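Local coordinates for mannan endo-1,4-beta-mannosidase (Mytilus edulis, PDB 2C0H), which hydrolyses beta-1,4-linked mannan backbones at internal sites, as an endo-acting glycoside hydrolase of family 5, at residues P177-H183 / G236-L240; F295-H299 / V328-N332. The protein carries 3 engineered substitutions. One frame throughout, in Å; residues are numbered along the deposited sequence.

How the contacts relate
Both contacts join loops of one (beta/alpha)8 barrel, the fold of glycoside hydrolase family 5, with their centres about 31 Å apart and their nearest atoms about 17 Å apart. Contact 1 comes first along the chain: it brings the loop between strand 155-162 and helix 198-215 against the loop between strand 221-225 and helix 243-250. Contact 2 follows in series, pairing the loop after strand 290-294 with the start of helix 330-339. All four segments follow parallel barrel strands; Glu163, the probable proton donor, comes right after strand 155-162, and Glu294, the probable nucleophile, ends strand 290-294. Each contact ties segments that follow two neighbouring strands, and the two lie in separate sectors of the catalytic side.

Contact 1 (P177-H183 / G236-L240); sequences PCFDTRH and GFHNL
A backbone carbonyl sits squarely over the imidazole of His238: Pro177 O lies 3.3 Å above the ring plane, over its centre. Both segments are loops of the family 5 (beta/alpha)8 barrel, one following strand 155-162 and the other strand 221-225. The same imidazole also meets an aromatic ring: its edge points at the face of His183 in an offset edge-to-face pair, with centroids 5.2 Å apart and planes at 81°. CD2 of His238 leads this approach, 3.7 Å from His183 ND1. The ring of His183 in turn lies over the backbone joining Phe237 to His238, its NE2 3.6 Å from His238 N. Its chi1 of 69° puts CG between the backbone N and the carbonyl carbon, turning the ring over that peptide. On the first loop, Asp180 OD2 accepts from Arg182 N in an Asx turn, and Asp180 OD1 also takes a bond from Ser174 N, so the turn leading to His183 is fastened on both carboxylate oxygens. Further along, Leu240 brings CD2 to 3.5 Å from Cys178 O, while Cys178 itself rests against Cys245 of helix 243-250. Polar linkage between the loops runs through a water hydrogen-bonded to His183 NE2 at 2.9 Å, in the plane of that ring; the same water donates to His238 O.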
loop_
_atom_site.group_PDB
_atom_site.type_symbol
_atom_site.label_atom_id
_atom_site.label_comp_id
_atom_site.label_asym_id
_atom_site.label_seq_id
_atom_site.Cartn_x
_atom_site.Cartn_y
_atom_site.Cartn_z
ATOM N N PRO A 177 7.209 -18.713 -15.663
ATOM C CA PRO A 177 5.854 -18.202 -15.880
ATOM C C PRO A 177 5.505 -16.902 -15.158
ATOM O O PRO A 177 4.843 -16.050 -15.747
ATOM C CB PRO A 177 4.964 -19.345 -15.374
ATOM C CG PRO A 177 5.767 -20.550 -15.561
ATOM C CD PRO A 177 7.185 -20.136 -15.273
ATOM N N CYS A 178 5.940 -16.738 -13.911
ATOM C CA CYS A 178 5.551 -15.547 -13.143
ATOM C C CYS A 178 6.227 -14.260 -13.630
ATOM O O CYS A 178 5.762 -13.168 -13.292
ATOM C CB CYS A 178 5.778 -15.746 -11.640
ATOM S SG CYS A 178 7.474 -16.127 -11.156
ATOM N N PHE A 179 7.301 -14.374 -14.416
ATOM C CA PHE A 179 7.933 -13.196 -15.037
ATOM C C PHE A 179 7.415 -12.895 -16.445
ATOM O O PHE A 179 7.809 -11.892 -17.041
ATOM C CB PHE A 179 9.457 -13.336 -15.106
ATOM C CG PHE A 179 10.128 -13.529 -13.770
ATOM C CD1 PHE A 179 9.608 -12.975 -12.603
ATOM C CD2 PHE A 179 11.315 -14.239 -13.691
ATOM C CE1 PHE A 179 10.246 -13.161 -11.386
ATOM C CE2 PHE A 179 11.963 -14.417 -12.478
ATOM C CZ PHE A 179 11.427 -13.887 -11.328
ATOM N N ASP A 180 6.545 -13.751 -16.973
ATOM C CA ASP A 180 5.992 -13.587 -18.315
ATOM C C ASP A 180 4.926 -12.494 -18.252
ATOM O O ASP A 180 4.042 -12.555 -17.402
ATOM C CB ASP A 180 5.390 -14.926 -18.786
ATOM C CG ASP A 180 5.044 -14.945 -20.271
ATOM O OD1 ASP A 180 5.706 -15.686 -21.037
ATOM O OD2 ASP A 180 4.088 -14.252 -20.677
ATOM N N THR A 181 5.007 -11.491 -19.123
ATOM C CA THR A 181 4.042 -10.389 -19.092
ATOM C C THR A 181 3.201 -10.296 -20.370
ATOM O O THR A 181 2.625 -9.243 -20.652
ATOM C CB THR A 181 4.734 -9.030 -18.814
ATOM O OG1 THR A 181 5.687 -8.745 -19.844
ATOM C CG2 THR A 181 5.443 -9.042 -17.467
ATOM N N ARG A 182 3.099 -11.391 -21.125
ATOM C CA ARG A 182 2.291 -11.394 -22.363
ATOM C C ARG A 182 0.829 -11.115 -22.066
ATOM O O ARG A 182 0.140 -10.471 -22.863
ATOM C CB ARG A 182 2.447 -12.701 -23.152
ATOM C CG ARG A 182 3.776 -12.800 -23.864
ATOM C CD ARG A 182 3.898 -14.067 -24.672
ATOM N NE ARG A 182 3.969 -15.255 -23.821
ATOM C CZ ARG A 182 2.977 -16.126 -23.623
ATOM N NH1 ARG A 182 1.787 -15.977 -24.204
ATOM N NH2 ARG A 182 3.178 -17.170 -22.826
ATOM N N HIS A 183 0.375 -11.569 -20.903
ATOM C CA HIS A 183 -1.005 -11.342 -20.480
ATOM C C HIS A 183 -1.311 -9.885 -20.160
ATOM O O HIS A 183 -2.489 -9.532 -20.049
ATOM C CB HIS A 183 -1.372 -12.223 -19.283
ATOM C CG HIS A 183 -0.675 -11.849 -18.016
ATOM N ND1 HIS A 183 0.663 -12.100 -17.805
ATOM C CD2 HIS A 183 -1.122 -11.230 -16.899
ATOM C CE1 HIS A 183 1.010 -11.659 -16.612
ATOM N NE2 HIS A 183 -0.055 -11.126 -16.039
ATOM N N GLY A 236 -6.055 -17.118 -16.059
ATOM C CA GLY A 236 -5.063 -16.914 -17.114
ATOM C C GLY A 236 -4.058 -15.795 -16.878
ATOM O O GLY A 236 -3.338 -15.389 -17.805
ATOM N N PHE A 237 -3.986 -15.301 -15.645
ATOM C CA PHE A 237 -3.058 -14.229 -15.286
ATOM C C PHE A 237 -1.914 -14.789 -14.451
ATOM O O PHE A 237 -1.835 -15.998 -14.232
ATOM C CB PHE A 237 -3.797 -13.124 -14.530
ATOM C CG PHE A 237 -5.039 -12.637 -15.224
ATOM C CD1 PHE A 237 -5.037 -12.383 -16.586
ATOM C CD2 PHE A 237 -6.201 -12.413 -14.503
ATOM C CE1 PHE A 237 -6.185 -11.938 -17.231
ATOM C CE2 PHE A 237 -7.351 -11.963 -15.141
ATOM C CZ PHE A 237 -7.335 -11.720 -16.498
ATOM N N HIS A 238 -1.010 -13.916 -14.017
ATOM C CA HIS A 238 0.086 -14.319 -13.138
ATOM C C HIS A 238 0.221 -13.354 -11.965
ATOM O O HIS A 238 0.034 -12.149 -12.120
ATOM C CB HIS A 238 1.403 -14.372 -13.911
ATOM C CG HIS A 238 1.448 -15.441 -14.956
ATOM N ND1 HIS A 238 1.359 -16.783 -14.652
ATOM C CD2 HIS A 238 1.583 -15.368 -16.301
ATOM C CE1 HIS A 238 1.436 -17.490 -15.766
ATOM N NE2 HIS A 238 1.567 -16.656 -16.781
ATOM N N ASN A 239 0.535 -13.884 -10.785
ATOM C CA ASN A 239 0.753 -13.064 -9.591
ATOM C C ASN A 239 2.232 -12.703 -9.436
ATOM O O ASN A 239 3.026 -13.543 -9.063
ATOM C CB ASN A 239 0.252 -13.805 -8.336
ATOM C CG ASN A 239 0.267 -12.944 -7.060
ATOM O OD1 ASN A 239 0.651 -11.772 -7.053
ATOM N ND2 ASN A 239 -0.157 -13.555 -5.957
ATOM N N LEU A 240 2.570 -11.446 -9.702
ATOM C CA LEU A 240 3.935 -10.933 -9.514
ATOM C C LEU A 240 4.412 -10.903 -8.066
ATOM O O LEU A 240 5.623 -10.781 -7.830
ATOM C CB LEU A 240 4.046 -9.502 -10.048
ATOM C CG LEU A 240 3.853 -9.235 -11.537
ATOM C CD1 LEU A 240 3.824 -7.737 -11.824
ATOM C CD2 LEU A 240 4.959 -9.892 -12.333
HETATM O O HOH W 1 1.633 -10.397 -13.762
#

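Contact 2 (F295-H299 / V328-N332); sequences FNQEH and VSWNN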
loop_
_atom_site.group_PDB
_atom_site.type_symbol
_atom_site.label_atom_id
_atom_site.label_comp_id
_atom_site.label_asym_id
_atom_site.label_seq_id
_atom_site.Cartn_x
_atom_site.Cartn_y
_atom_site.Cartn_z
ATOM N N PHE A 295 -10.441 2.728 -4.500
ATOM C CA PHE A 295 -11.668 2.659 -5.301
ATOM C C PHE A 295 -12.456 3.904 -4.952
ATOM O O PHE A 295 -12.183 4.551 -3.937
ATOM C CB PHE A 295 -12.500 1.415 -4.964
ATOM C CG PHE A 295 -13.028 1.389 -3.563
ATOM C CD1 PHE A 295 -14.335 1.807 -3.255
ATOM C CD2 PHE A 295 -12.224 0.945 -2.515
ATOM C CE1 PHE A 295 -14.800 1.776 -1.973
ATOM C CE2 PHE A 295 -12.692 0.923 -1.218
ATOM C CZ PHE A 295 -13.982 1.331 -0.931
ATOM N N ASN A 296 -13.476 4.211 -5.757
ATOM C CA ASN A 296 -14.470 5.214 -5.348
ATOM C C ASN A 296 -15.751 5.074 -6.169
ATOM O O ASN A 296 -15.798 4.401 -7.190
ATOM C CB ASN A 296 -13.923 6.658 -5.400
ATOM C CG ASN A 296 -13.334 7.037 -6.741
ATOM O OD1 ASN A 296 -13.943 6.857 -7.801
ATOM N ND2 ASN A 296 -12.119 7.588 -6.710
ATOM N N GLN A 297 -16.802 5.689 -5.653
ATOM C CA GLN A 297 -18.127 5.631 -6.268
ATOM C C GLN A 297 -18.131 6.291 -7.648
ATOM O O GLN A 297 -18.846 5.861 -8.553
ATOM C CB GLN A 297 -19.094 6.323 -5.330
ATOM C CG GLN A 297 -20.521 6.326 -5.729
ATOM C CD GLN A 297 -21.345 7.125 -4.755
ATOM O OE1 GLN A 297 -21.282 6.929 -3.527
ATOM N NE2 GLN A 297 -22.103 8.067 -5.288
ATOM N N GLU A 298 -17.315 7.316 -7.818
ATOM C CA GLU A 298 -17.234 8.008 -9.097
ATOM C C GLU A 298 -16.768 7.088 -10.239
ATOM O O GLU A 298 -17.114 7.300 -11.406
ATOM C CB GLU A 298 -16.342 9.249 -8.955
ATOM C CG GLU A 298 -16.960 10.394 -8.108
ATOM C CD GLU A 298 -16.942 10.196 -6.578
ATOM O OE1 GLU A 298 -16.407 9.188 -6.067
ATOM O OE2 GLU A 298 -17.463 11.077 -5.848
ATOM N N HIS A 299 -16.002 6.055 -9.893
ATOM C CA HIS A 299 -15.534 5.040 -10.832
ATOM C C HIS A 299 -15.985 3.647 -10.397
ATOM O O HIS A 299 -15.248 2.663 -10.537
ATOM C CB HIS A 299 -14.004 5.129 -10.940
ATOM C CG HIS A 299 -13.531 6.465 -11.415
ATOM N ND1 HIS A 299 -13.205 7.487 -10.552
ATOM C CD2 HIS A 299 -13.363 6.959 -12.663
ATOM C CE1 HIS A 299 -12.851 8.554 -11.247
ATOM N NE2 HIS A 299 -12.940 8.260 -12.531
ATOM N N VAL A 328 -12.151 13.674 -5.594
ATOM C CA VAL A 328 -13.604 13.397 -5.633
ATOM C C VAL A 328 -14.376 13.885 -4.375
ATOM O O VAL A 328 -14.008 14.900 -3.785
ATOM C CB VAL A 328 -13.900 11.901 -6.041
ATOM C CG1 VAL A 328 -13.308 11.587 -7.398
ATOM C CG2 VAL A 328 -13.392 10.891 -5.017
ATOM N N SER A 329 -15.467 13.220 -4.004
ATOM C CA SER A 329 -16.266 13.618 -2.858
ATOM C C SER A 329 -15.827 12.941 -1.569
ATOM O O SER A 329 -15.913 11.714 -1.458
ATOM C CB SER A 329 -17.737 13.276 -3.102
ATOM O OG SER A 329 -18.511 13.401 -1.926
ATOM N N TRP A 330 -15.412 13.743 -0.597
ATOM C CA TRP A 330 -15.074 13.242 0.745
ATOM C C TRP A 330 -16.324 12.761 1.487
ATOM O O TRP A 330 -16.299 11.737 2.173
ATOM C CB TRP A 330 -14.306 14.316 1.530
ATOM C CG TRP A 330 -13.791 13.979 2.915
ATOM C CD1 TRP A 330 -13.964 14.722 4.033
ATOM C CD2 TRP A 330 -12.986 12.839 3.319
ATOM N NE1 TRP A 330 -13.345 14.133 5.120
ATOM C CE2 TRP A 330 -12.724 12.988 4.700
ATOM C CE3 TRP A 330 -12.471 11.733 2.656
ATOM C CZ2 TRP A 330 -11.986 12.052 5.431
ATOM C CZ3 TRP A 330 -11.718 10.794 3.397
ATOM C CH2 TRP A 330 -11.487 10.977 4.749
ATOM N N ASN A 331 -17.438 13.482 1.364
ATOM C CA ASN A 331 -18.664 13.006 1.999
ATOM C C ASN A 331 -19.119 11.613 1.539
ATOM O O ASN A 331 -19.614 10.854 2.373
ATOM C CB ASN A 331 -19.810 14.001 1.798
ATOM C CG ASN A 331 -19.642 15.269 2.600
ATOM O OD1 ASN A 331 -18.937 15.313 3.617
ATOM N ND2 ASN A 331 -20.323 16.328 2.156
ATOM N N ASN A 332 -18.967 11.283 0.246
ATOM C CA ASN A 332 -19.313 9.949 -0.280
ATOM C C ASN A 332 -18.470 8.885 0.418
ATOM O O ASN A 332 -18.941 7.794 0.732
ATOM C CB ASN A 332 -19.059 9.841 -1.782
ATOM C CG ASN A 332 -20.179 10.426 -2.629
ATOM O OD1 ASN A 332 -21.261 10.761 -2.126
ATOM N ND2 ASN A 332 -19.932 10.516 -3.926
HETATM O O HOH W 2 -16.224 9.483 -3.371
#
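Glu298 lays its carboxylate against the side chain of Val328, with CD 3.5 Å from Val328 CB and OE1 3.6 Å from Val328 CG2. The side chains reach toward each other from their own backbones. A bend at chi2 turns the glutamate chain, and its other oxygen reaches past the valine to the start of helix 330-339. There OE2 accepts from Asn332 ND2 at 3.2 Å; the amide nitrogen stands above the carboxylate plane, 48° out of it, and the N-H...O angle is 137°. A weak, longer bond from Ser329 N meets the same oxygen. OE1 is served by a water 2.7 Å away that donates to it and also to Ser329 O, so both carboxylate oxygens are held to the helix start. Asn332 also faces Gln297, whose extended chain crosses it at about a right angle with the amide planes 27° apart. Arg335 links this pair, bonding to Asn332 OD1 and to Gln297 OE1, which is also hydrogen-bonded to Ser305 OG. Deeper in, Asn296 ND2 touches Val328 CG2 and donates to Trp323 O, while its OD1 receives His299 ND1 at 2.9 Å on a lone pair. Asn296 also lies beside Tyr265, like Trp323 a probable substrate-binding residue. At the helix start, Ser329 OG accepts from Asn332 N at 3.1 Å, the capping bond of a serine N-cap, here docked on a loop of the (beta/alpha)8 barrel's catalytic side.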